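Local atomic coordinates of EmGH1 (Erythrobacter marinus, PDB entry 5Z87), a protein that probably hydrolyses beta-glucosidic linkages as a glycoside hydrolase of family 3, releasing glucose from small beta-glucosides. Residues A32-R37 with P43-A48; E102-A107 with R170-Q175; G550-D553 with L557-E560; F671-P676 with A770-Q775. All blocks are in the same frame, centred on the assembly; numbering follows the deposited sequence.

Interaction 1 of 4, residues A32-R37 with P43-A48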
loop_
_atom_site.group_PDB
_atom_site.type_symbol
_atom_site.label_atom_id
_atom_site.label_comp_id
_atom_site.label_asym_id
_atom_site.label_seq_id
_atom_site.Cartn_x
_atom_site.Cartn_y
_atom_site.Cartn_z
ATOM N N ALA A 32 -29.568 -14.158 43.339
ATOM C CA ALA A 32 -29.267 -13.440 44.572
ATOM C C ALA A 32 -28.511 -14.303 45.573
ATOM O O ALA A 32 -27.835 -13.764 46.453
ATOM C CB ALA A 32 -30.556 -12.921 45.207
ATOM N N SER A 33 -28.612 -15.625 45.459
ATOM C CA SER A 33 -27.857 -16.533 46.314
ATOM C C SER A 33 -26.400 -16.686 45.894
ATOM O O SER A 33 -25.662 -17.421 46.563
ATOM C CB SER A 33 -28.517 -17.914 46.322
ATOM O OG SER A 33 -28.189 -18.633 45.145
ATOM N N ASP A 34 -25.971 -16.036 44.811
ATOM C CA ASP A 34 -24.619 -16.226 44.305
ATOM C C ASP A 34 -23.594 -15.665 45.287
ATOM O O ASP A 34 -23.746 -14.557 45.815
ATOM C CB ASP A 34 -24.469 -15.563 42.933
ATOM C CG ASP A 34 -25.085 -16.387 41.810
ATOM O OD1 ASP A 34 -25.663 -17.454 42.107
ATOM O OD2 ASP A 34 -25.005 -15.963 40.632
ATOM N N ASP A 35 -22.538 -16.441 45.516
ATOM C CA ASP A 35 -21.514 -16.142 46.513
ATOM C C ASP A 35 -20.158 -16.225 45.831
ATOM O O ASP A 35 -19.807 -17.282 45.297
ATOM C CB ASP A 35 -21.599 -17.145 47.681
ATOM C CG ASP A 35 -20.773 -16.733 48.889
ATOM O OD1 ASP A 35 -19.730 -16.062 48.719
ATOM O OD2 ASP A 35 -21.173 -17.090 50.027
ATOM N N TYR A 36 -19.378 -15.136 45.877
ATOM C CA TYR A 36 -18.116 -15.118 45.140
ATOM C C TYR A 36 -17.115 -16.139 45.671
ATOM O O TYR A 36 -16.148 -16.467 44.973
ATOM C CB TYR A 36 -17.518 -13.702 45.139
ATOM C CG TYR A 36 -16.625 -13.374 46.313
ATOM C CD1 TYR A 36 -15.276 -13.721 46.309
ATOM C CD2 TYR A 36 -17.131 -12.712 47.436
ATOM C CE1 TYR A 36 -14.446 -13.436 47.399
ATOM C CE2 TYR A 36 -16.311 -12.413 48.535
ATOM C CZ TYR A 36 -14.970 -12.780 48.504
ATOM O OH TYR A 36 -14.144 -12.500 49.566
ATOM N N ARG A 37 -17.329 -16.667 46.875
ATOM C CA ARG A 37 -16.433 -17.659 47.447
ATOM C C ARG A 37 -16.830 -19.085 47.095
ATOM O O ARG A 37 -16.167 -20.029 47.536
ATOM C CB ARG A 37 -16.374 -17.485 48.969
ATOM C CG ARG A 37 -15.836 -16.135 49.399
ATOM C CD ARG A 37 -15.873 -15.946 50.912
ATOM N NE ARG A 37 -15.161 -16.997 51.646
ATOM C CZ ARG A 37 -13.949 -16.848 52.180
ATOM N NH1 ARG A 37 -13.304 -15.691 52.048
ATOM N NH2 ARG A 37 -13.382 -17.852 52.848
ATOM N N PRO A 43 -17.228 -18.605 36.720
ATOM C CA PRO A 43 -16.445 -17.366 36.888
ATOM C C PRO A 43 -17.268 -16.109 36.731
ATOM O O PRO A 43 -17.086 -15.150 37.495
ATOM C CB PRO A 43 -15.378 -17.485 35.790
ATOM C CG PRO A 43 -15.151 -18.963 35.674
ATOM C CD PRO A 43 -16.510 -19.612 35.920
ATOM N N ALA A 44 -18.177 -16.092 35.754
ATOM C CA ALA A 44 -19.019 -14.924 35.525
ATOM C C ALA A 44 -19.923 -14.649 36.723
ATOM O O ALA A 44 -20.088 -13.501 37.141
ATOM C CB ALA A 44 -19.850 -15.134 34.252
ATOM N N ARG A 45 -20.513 -15.696 37.298
ATOM C CA ARG A 45 -21.397 -15.489 38.437
ATOM C C ARG A 45 -20.611 -15.102 39.683
ATOM O O ARG A 45 -21.046 -14.233 40.447
ATOM C CB ARG A 45 -22.258 -16.731 38.650
ATOM C CG ARG A 45 -23.288 -16.871 37.513
ATOM C CD ARG A 45 -24.097 -18.158 37.563
ATOM N NE ARG A 45 -25.077 -18.143 38.646
ATOM C CZ ARG A 45 -25.810 -19.192 39.002
ATOM N NH1 ARG A 45 -25.675 -20.345 38.355
ATOM N NH2 ARG A 45 -26.671 -19.090 40.005
ATOM N N ARG A 46 -19.418 -15.674 39.874
ATOM C CA ARG A 46 -18.593 -15.239 40.996
ATOM C C ARG A 46 -18.160 -13.792 40.824
ATOM O O ARG A 46 -18.076 -13.046 41.808
ATOM C CB ARG A 46 -17.381 -16.158 41.171
ATOM C CG ARG A 46 -17.766 -17.597 41.501
ATOM C CD ARG A 46 -16.563 -18.525 41.519
ATOM N NE ARG A 46 -15.660 -18.182 42.611
ATOM C CZ ARG A 46 -14.508 -18.797 42.854
ATOM N NH1 ARG A 46 -14.102 -19.793 42.075
ATOM N NH2 ARG A 46 -13.755 -18.405 43.874
ATOM N N ALA A 47 -17.903 -13.362 39.582
ATOM C CA ALA A 47 -17.453 -11.983 39.363
ATOM C C ALA A 47 -18.570 -10.981 39.632
ATOM O O ALA A 47 -18.337 -9.929 40.236
ATOM C CB ALA A 47 -16.918 -11.806 37.936
ATOM N N ALA A 48 -19.790 -11.281 39.186
ATOM C CA ALA A 48 -20.913 -10.401 39.502
ATOM C C ALA A 48 -21.124 -10.303 41.010
ATOM O O ALA A 48 -21.286 -9.208 41.558
ATOM C CB ALA A 48 -22.182 -10.898 38.808
#

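Interaction 2 of 4, residues E102-A107 with R170-Q175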
loop_
_atom_site.group_PDB
_atom_site.type_symbol
_atom_site.label_atom_id
_atom_site.label_comp_id
_atom_site.label_asym_id
_atom_site.label_seq_id
_atom_site.Cartn_x
_atom_site.Cartn_y
_atom_site.Cartn_z
ATOM N N GLU A 102 13.117 -20.221 39.754
ATOM C CA GLU A 102 12.731 -20.301 41.165
ATOM C C GLU A 102 12.631 -18.917 41.788
ATOM O O GLU A 102 11.674 -18.631 42.514
ATOM C CB GLU A 102 13.709 -21.159 41.966
ATOM C CG GLU A 102 13.820 -22.590 41.505
ATOM C CD GLU A 102 14.961 -22.780 40.514
ATOM O OE1 GLU A 102 15.171 -21.883 39.651
ATOM O OE2 GLU A 102 15.653 -23.822 40.611
ATOM N N ASP A 103 13.613 -18.050 41.521
ATOM C CA ASP A 103 13.555 -16.683 42.037
ATOM C C ASP A 103 12.381 -15.915 41.444
ATOM O O ASP A 103 11.775 -15.077 42.120
ATOM C CB ASP A 103 14.864 -15.952 41.748
ATOM C CG ASP A 103 16.062 -16.645 42.366
ATOM O OD1 ASP A 103 15.878 -17.379 43.361
ATOM O OD2 ASP A 103 17.185 -16.459 41.856
ATOM N N ASN A 104 12.065 -16.168 40.174
ATOM C CA ASN A 104 10.894 -15.572 39.541
ATOM C C ASN A 104 9.646 -15.919 40.338
ATOM O O ASN A 104 8.921 -15.037 40.809
ATOM C CB ASN A 104 10.810 -16.085 38.090
ATOM C CG ASN A 104 9.815 -15.339 37.205
ATOM O OD1 ASN A 104 9.860 -15.505 35.986
ATOM N ND2 ASN A 104 8.903 -14.562 37.790
ATOM N N ALA A 105 9.417 -17.215 40.540
ATOM C CA ALA A 105 8.243 -17.675 41.274
ATOM C C ALA A 105 8.176 -17.078 42.676
ATOM O O ALA A 105 7.100 -16.688 43.140
ATOM C CB ALA A 105 8.255 -19.198 41.345
ATOM N N ARG A 106 9.314 -16.993 43.367
ATOM C CA ARG A 106 9.290 -16.459 44.724
ATOM C C ARG A 106 9.024 -14.962 44.714
ATOM O O ARG A 106 8.306 -14.452 45.580
ATOM C CB ARG A 106 10.600 -16.779 45.452
ATOM C CG ARG A 106 10.693 -18.241 45.906
ATOM C CD ARG A 106 11.942 -18.516 46.761
ATOM N NE ARG A 106 13.175 -18.487 45.972
ATOM C CZ ARG A 106 13.742 -19.561 45.426
ATOM N NH1 ARG A 106 13.197 -20.761 45.593
ATOM N NH2 ARG A 106 14.854 -19.433 44.711
ATOM N N ALA A 107 9.584 -14.239 43.737
ATOM C CA ALA A 107 9.386 -12.793 43.716
ATOM C C ALA A 107 7.933 -12.440 43.414
ATOM O O ALA A 107 7.425 -11.428 43.915
ATOM C CB ALA A 107 10.341 -12.136 42.712
ATOM N N ARG A 170 3.106 -20.449 34.130
ATOM C CA ARG A 170 2.246 -20.537 35.308
ATOM C C ARG A 170 3.047 -20.948 36.543
ATOM O O ARG A 170 2.847 -20.399 37.634
ATOM C CB ARG A 170 1.096 -21.511 35.031
ATOM C CG ARG A 170 -0.043 -21.464 36.046
ATOM C CD ARG A 170 -0.676 -20.076 36.110
ATOM N NE ARG A 170 -1.523 -19.886 37.285
ATOM C CZ ARG A 170 -2.848 -20.010 37.278
ATOM N NH1 ARG A 170 -3.549 -19.827 38.392
ATOM N NH2 ARG A 170 -3.474 -20.325 36.154
ATOM N N SER A 171 3.987 -21.878 36.386
ATOM C CA SER A 171 4.829 -22.269 37.511
ATOM C C SER A 171 5.668 -21.108 38.029
ATOM O O SER A 171 6.061 -21.113 39.201
ATOM C CB SER A 171 5.738 -23.439 37.113
ATOM O OG SER A 171 6.770 -22.989 36.252
ATOM N N ARG A 172 5.948 -20.113 37.194
ATOM C CA ARG A 172 6.711 -18.940 37.612
ATOM C C ARG A 172 5.816 -17.778 38.038
ATOM O O ARG A 172 6.314 -16.673 38.274
ATOM C CB ARG A 172 7.664 -18.497 36.490
ATOM C CG ARG A 172 8.761 -19.527 36.175
ATOM C CD ARG A 172 9.527 -19.217 34.881
ATOM N NE ARG A 172 10.388 -18.052 35.039
ATOM C CZ ARG A 172 11.591 -17.928 34.490
ATOM N NH1 ARG A 172 12.084 -18.902 33.724
ATOM N NH2 ARG A 172 12.304 -16.832 34.710
ATOM N N GLY A 173 4.511 -17.997 38.150
ATOM C CA GLY A 173 3.632 -16.987 38.690
ATOM C C GLY A 173 2.867 -16.175 37.673
ATOM O O GLY A 173 2.083 -15.307 38.066
ATOM N N SER A 174 3.056 -16.423 36.387
ATOM C CA SER A 174 2.315 -15.701 35.362
ATOM C C SER A 174 1.070 -16.487 34.978
ATOM O O SER A 174 1.166 -17.661 34.620
ATOM C CB SER A 174 3.195 -15.470 34.132
ATOM O OG SER A 174 2.449 -14.936 33.053
ATOM N N GLN A 175 -0.096 -15.847 35.042
ATOM C CA GLN A 175 -1.325 -16.516 34.628
ATOM C C GLN A 175 -1.967 -15.838 33.421
ATOM O O GLN A 175 -3.119 -16.146 33.087
ATOM C CB GLN A 175 -2.331 -16.567 35.780
ATOM C CG GLN A 175 -1.693 -16.498 37.163
ATOM C CD GLN A 175 -1.533 -15.046 37.611
ATOM O OE1 GLN A 175 -1.378 -14.152 36.777
ATOM N NE2 GLN A 175 -1.590 -14.805 38.921
#

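Interaction 3 of 4, residues G550-D553 with L557-E560. With EDO (1,2-ethanediol), chain L.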
loop_
_atom_site.group_PDB
_atom_site.type_symbol
_atom_site.label_atom_id
_atom_site.label_comp_id
_atom_site.label_asym_id
_atom_site.label_seq_id
_atom_site.Cartn_x
_atom_site.Cartn_y
_atom_site.Cartn_z
ATOM N N GLY A 550 13.132 -0.193 12.950
ATOM C CA GLY A 550 13.061 -1.634 12.827
ATOM C C GLY A 550 12.494 -2.122 11.515
ATOM O O GLY A 550 12.601 -3.304 11.187
ATOM N N ASP A 551 11.878 -1.224 10.761
ATOM C CA ASP A 551 11.315 -1.545 9.461
ATOM C C ASP A 551 12.349 -1.233 8.379
ATOM O O ASP A 551 13.187 -0.348 8.551
ATOM C CB ASP A 551 10.015 -0.748 9.257
ATOM C CG ASP A 551 9.104 -0.754 10.528
ATOM O OD1 ASP A 551 8.791 -1.849 11.049
ATOM O OD2 ASP A 551 8.701 0.330 11.011
ATOM N N ARG A 552 12.302 -1.977 7.268
ATOM C CA ARG A 552 13.270 -1.817 6.181
ATOM C C ARG A 552 12.580 -1.381 4.891
ATOM O O ARG A 552 11.445 -1.776 4.603
ATOM C CB ARG A 552 14.068 -3.124 5.908
ATOM C CG ARG A 552 15.095 -3.477 6.974
ATOM C CD ARG A 552 16.022 -4.644 6.576
ATOM N NE ARG A 552 16.746 -4.389 5.331
ATOM C CZ ARG A 552 17.162 -5.343 4.496
ATOM N NH1 ARG A 552 16.945 -6.627 4.775
ATOM N NH2 ARG A 552 17.794 -5.011 3.376
ATOM N N ASP A 553 13.283 -0.574 4.099
ATOM C CA ASP A 553 12.805 -0.175 2.779
ATOM C C ASP A 553 13.462 -0.990 1.673
ATOM O O ASP A 553 13.596 -0.519 0.542
ATOM C CB ASP A 553 13.036 1.318 2.555
ATOM C CG ASP A 553 14.483 1.707 2.755
ATOM O OD1 ASP A 553 15.293 0.789 3.015
ATOM O OD2 ASP A 553 14.810 2.913 2.653
ATOM N N LEU A 557 19.333 -9.109 1.331
ATOM C CA LEU A 557 20.324 -9.220 2.396
ATOM C C LEU A 557 21.034 -7.894 2.594
ATOM O O LEU A 557 21.535 -7.291 1.638
ATOM C CB LEU A 557 21.343 -10.302 2.055
ATOM C CG LEU A 557 20.722 -11.660 1.808
ATOM C CD1 LEU A 557 21.834 -12.663 1.563
ATOM C CD2 LEU A 557 19.880 -12.037 3.028
ATOM N N ILE A 558 21.068 -7.442 3.821
ATOM C CA ILE A 558 21.602 -6.116 4.101
ATOM C C ILE A 558 23.124 -6.153 4.045
ATOM O O ILE A 558 23.760 -7.171 4.353
ATOM C CB ILE A 558 21.088 -5.607 5.463
ATOM C CG1 ILE A 558 21.400 -4.129 5.627
ATOM C CG2 ILE A 558 21.692 -6.400 6.621
ATOM C CD1 ILE A 558 20.577 -3.492 6.722
ATOM N N GLY A 559 23.706 -5.040 3.597
ATOM C CA GLY A 559 25.136 -4.819 3.756
ATOM C C GLY A 559 25.977 -5.598 2.757
ATOM O O GLY A 559 25.701 -5.614 1.549
ATOM N N GLU A 560 27.025 -6.255 3.268
ATOM C CA GLU A 560 28.048 -6.876 2.441
ATOM C C GLU A 560 27.882 -8.374 2.333
ATOM O O GLU A 560 28.801 -9.052 1.865
ATOM C CB GLU A 560 29.443 -6.561 2.986
ATOM C CG GLU A 560 29.920 -5.162 2.654
ATOM C CD GLU A 560 29.124 -4.112 3.387
ATOM O OE1 GLU A 560 29.062 -4.178 4.632
ATOM O OE2 GLU A 560 28.544 -3.235 2.719
HETATM C C1 EDO L . 18.906 3.125 1.762
HETATM O O1 EDO L . 20.107 3.607 2.388
HETATM C C2 EDO L . 19.047 1.626 1.492
HETATM O O2 EDO L . 17.768 0.980 1.529
#

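Interaction 4 of 4, residues F671-P676 with A770-Q775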
loop_
_atom_site.group_PDB
_atom_site.type_symbol
_atom_site.label_atom_id
_atom_site.label_comp_id
_atom_site.label_asym_id
_atom_site.label_seq_id
_atom_site.Cartn_x
_atom_site.Cartn_y
_atom_site.Cartn_z
ATOM N N PHE A 671 7.545 -35.974 -4.714
ATOM C CA PHE A 671 6.148 -36.307 -4.460
ATOM C C PHE A 671 5.319 -36.096 -5.723
ATOM O O PHE A 671 5.436 -35.060 -6.384
ATOM C CB PHE A 671 5.597 -35.455 -3.299
ATOM C CG PHE A 671 6.349 -35.641 -1.995
ATOM C CD1 PHE A 671 6.076 -36.731 -1.168
ATOM C CD2 PHE A 671 7.330 -34.741 -1.605
ATOM C CE1 PHE A 671 6.767 -36.921 0.023
ATOM C CE2 PHE A 671 8.028 -34.919 -0.419
ATOM C CZ PHE A 671 7.741 -36.011 0.404
ATOM N N GLY A 672 4.469 -37.065 -6.045
ATOM C CA GLY A 672 3.601 -36.990 -7.201
ATOM C C GLY A 672 2.149 -36.893 -6.765
ATOM O O GLY A 672 1.659 -37.738 -6.006
ATOM N N TYR A 673 1.472 -35.863 -7.263
ATOM C CA TYR A 673 0.139 -35.495 -6.803
ATOM C C TYR A 673 -0.896 -35.860 -7.850
ATOM O O TYR A 673 -0.721 -35.541 -9.033
ATOM C CB TYR A 673 0.054 -33.992 -6.526
ATOM C CG TYR A 673 0.650 -33.578 -5.211
ATOM C CD1 TYR A 673 2.025 -33.647 -4.986
ATOM C CD2 TYR A 673 -0.161 -33.098 -4.193
ATOM C CE1 TYR A 673 2.565 -33.256 -3.769
ATOM C CE2 TYR A 673 0.367 -32.703 -2.985
ATOM C CZ TYR A 673 1.722 -32.792 -2.773
ATOM O OH TYR A 673 2.212 -32.399 -1.559
ATOM N N GLY A 674 -1.987 -36.479 -7.411
ATOM C CA GLY A 674 -3.170 -36.544 -8.238
ATOM C C GLY A 674 -3.979 -35.263 -8.148
ATOM O O GLY A 674 -3.670 -34.354 -7.376
ATOM N N ALA A 675 -5.024 -35.194 -8.971
ATOM C CA ALA A 675 -5.949 -34.067 -8.957
ATOM C C ALA A 675 -6.909 -34.202 -7.779
ATOM O O ALA A 675 -7.203 -35.318 -7.342
ATOM C CB ALA A 675 -6.758 -33.998 -10.264
ATOM N N PRO A 676 -7.417 -33.086 -7.251
ATOM C CA PRO A 676 -8.458 -33.187 -6.218
ATOM C C PRO A 676 -9.701 -33.833 -6.803
ATOM O O PRO A 676 -10.075 -33.578 -7.948
ATOM C CB PRO A 676 -8.703 -31.732 -5.805
ATOM C CG PRO A 676 -8.268 -30.923 -7.019
ATOM C CD PRO A 676 -7.070 -31.686 -7.556
ATOM N N ALA A 770 -5.566 -28.356 -5.544
ATOM C CA ALA A 770 -4.704 -29.059 -4.603
ATOM C C ALA A 770 -3.330 -29.280 -5.219
ATOM O O ALA A 770 -3.194 -29.450 -6.432
ATOM C CB ALA A 770 -5.320 -30.397 -4.172
ATOM N N GLY A 771 -2.316 -29.282 -4.369
ATOM C CA GLY A 771 -0.951 -29.439 -4.809
ATOM C C GLY A 771 0.013 -29.190 -3.666
ATOM O O GLY A 771 -0.399 -28.916 -2.531
ATOM N N PRO A 772 1.318 -29.295 -3.938
ATOM C CA PRO A 772 2.331 -29.112 -2.883
ATOM C C PRO A 772 2.671 -27.659 -2.559
ATOM O O PRO A 772 3.501 -27.418 -1.673
ATOM C CB PRO A 772 3.553 -29.835 -3.468
ATOM C CG PRO A 772 3.372 -29.716 -4.986
ATOM C CD PRO A 772 1.890 -29.806 -5.200
ATOM N N ASP A 773 2.082 -26.694 -3.252
ATOM C CA ASP A 773 2.269 -25.268 -2.987
ATOM C C ASP A 773 1.224 -24.520 -3.814
ATOM O O ASP A 773 0.495 -25.121 -4.603
ATOM C CB ASP A 773 3.694 -24.799 -3.306
ATOM C CG ASP A 773 4.099 -25.067 -4.754
ATOM O OD1 ASP A 773 3.408 -24.576 -5.673
ATOM O OD2 ASP A 773 5.123 -25.752 -4.980
ATOM N N SER A 774 1.179 -23.198 -3.656
ATOM C CA SER A 774 0.138 -22.404 -4.294
ATOM C C SER A 774 0.311 -22.236 -5.800
ATOM O O SER A 774 -0.574 -21.654 -6.431
ATOM C CB SER A 774 0.060 -21.028 -3.645
ATOM O OG SER A 774 1.254 -20.298 -3.853
ATOM N N GLN A 775 1.409 -22.697 -6.395
ATOM C CA GLN A 775 1.560 -22.590 -7.841
ATOM C C GLN A 775 1.440 -23.911 -8.572
ATOM O O GLN A 775 1.073 -23.915 -9.740
ATOM C CB GLN A 775 2.904 -21.941 -8.202
ATOM C CG GLN A 775 2.964 -20.516 -7.700
ATOM C CD GLN A 775 3.724 -19.545 -8.589
ATOM O OE1 GLN A 775 3.151 -18.569 -9.068
ATOM N NE2 GLN A 775 5.020 -19.790 -8.787
HETATM O O HOH W 1 -2.426 -31.962 -7.629
#

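Interaction 1 of 4, residues A32-R37 with P43-A48
R46 reaches from the start of helix 43-51 to the main chain of the incoming loop and holds Y36 O side-on with two nitrogens. NE donates over 3.0 Å to Y36 O, the straighter bond of the two, from above the carbonyl plane. NH2 lies 3.3 Å from the same Y36 O and approaches within that plane. A bend at chi3 (66°) in an otherwise stretched chain brings the guanidinium edge to the carbonyl. NH1 of R46 turns the other way, to a salt bridge with D387 and a hydrogen bond with Y222. Y36 adds its CB, which rests 3.4 Å from R46 O, while its ring leads away. D34 supplies the charged half: its OD2 takes a hydrogen bond from R45 NE at 2.9 Å, and the salt bridge is completed by a weak bond from R45 NH2, 2.8 Å from D34 OD1. The two flat groups are turned 47° against each other, so the pairing is skewed. A leucine in place of R46 would probably leave Y36 O without both donors and D387 without its mate. This is an N-terminal arm folded back on the first turn of helix 43-51, held by a salt bridge and a two-nitrogen arginine bond to a backbone carbonyl.

Interaction 2 of 4, residues E102-A107 with R170-Q175
N104 and R172 meet almost at right angles, the amide standing 83° from the guanidinium plane. The asparagine extends from helix 101-116 with CG opposite the backbone N (chi1 -168°), which carries OD1 out to the edge of the guanidinium. There R172 NE gives it a 2.8 Å hydrogen bond, OD1 of N104 lying near the guanidinium plane while the donor is tilted from the amide carbonyl plane. NH2 of R172 adds a weak bond to the same OD1 of N104, at 3.1 Å. A turn at chi3 (71°) folds the arginine chain so that NE faces the asparagine, and its NH1 is secured by D138 O. Were R172 a methionine, N104 OD1 would probably lose both donors and its amide would be freer to rotate, with D138 O also deprived of a partner. The chains come close here: the methyl of A105 touches S171 O at 3.6 Å, and A105 CA lies 3.7 Å from R172 O. G173, with positive phi, is the C-prime residue of the Schellman motif ending helix 155-171. That helix end thus sits against helix 101-116, with helix 393-399 packing on A105, S171 and R172, and Q175 leading into strand 176-177 beside strand 126-129.

Interaction 3 of 4, residues G550-D553 with L557-E560
R552 and I558 meet by van der Waals packing, an aliphatic branch point laid over one face of a guanidinium. I558 CB stands 3.9 Å above the guanidinium plane, displaced toward its rim, and its nearest arginine atom is R552 NH2. The isoleucine CG1 lies opposite the backbone N (chi1 -168°), and the extended chain beyond carries CD1 to 4.2 Å from R552 NE. On the arginine side, a bend at chi3 (57°) turns the flat group toward the isoleucine. The polar bonds lie elsewhere: R552 NH2 donates to E556 O, in the three residues that link the segments. A magnesium ion is modelled about 3 Å from the R552 side chain. A 1,2-ethanediol, probably from the crystallisation liquor, gives a 2.9 Å hydrogen bond from its O2 to D553 OD1. Contacts with the second subunit form a further class: D553 OD2 takes hydrogen bonds from N632 and Q635 there and pairs with its S654, while V652 and F653 of that subunit pack on R552 and I558. The arrangement belongs to the long loop of the family 3 C-terminal domain that runs from strand 527-533 past the pocket residue E541 to helix 561-569, here lying at the interface with the second subunit.

Interaction 4 of 4, residues F671-P676 with A770-Q775
In the beta sandwich of the fibronectin type III-like domain, the aromatic ring of Y673 on one sheet meets P772, just past a strand of the other, in a CH-pi contact. P772 CD sits 3.6 Å from the centroid of the Y673 ring and only 5° off the ring normal, so the carbon sits over the middle of the ring face. As the carbon next to the proline nitrogen, CD is somewhat electron-poor, which suits it to this role. The proline runs along the ring the other way from the tyrosine, with P772 CB 3.5 Å from Y673 CZ. The tyrosine CG is turned opposite its carbonyl carbon (chi1 -79°), which carries the ring across the gap between the sheets, and its OH ends in a hydrogen bond with D705 on strand 703-713. Y673 CE2 lies 3.6 Å from G771 C; a side chain at G771 would run into P772 CD.

Packing between the two sheets here joins the edge strand 671-678 of a three-stranded antiparallel sheet to strand 764-771 of the opposing sheet. The touching parts run roughly antiparallel, 157° apart. Further along, P676 CB and A770 CB touch at 4.0 Å, with V691 and V693 of strand 689-697 packing on P676 and A770 respectively. Between the two contacts a water bridges the backbones, 2.7 Å from G674 O and 2.9 Å from A770 O. Beyond P772, D773 OD1 accepts from Q775 N with its anti lone pair, forming an Asx turn.

Overall arrangement
The four contacts follow one another along the chain, none touching another, and sample successive parts of one multidomain enzyme. Interactions 1 and 2 are nearest in space, about 11 Å between closest atoms, whereas interactions 1 and 3 lie on opposite sides of the chain's centre, about 55 Å between centres. Interactions 3 and 4 are about 35 Å apart by centres. All lie away from the dithiothreitol pocket, yet two connect to it along the chain: 170-175 leads into strand 176-177 and then pocket residue F178, and 550-553 shares a loop with E541. Interaction 4 packs beside strand 703-713, whose D713 belongs to a magnesium site. Interaction 3 alone reaches the second subunit.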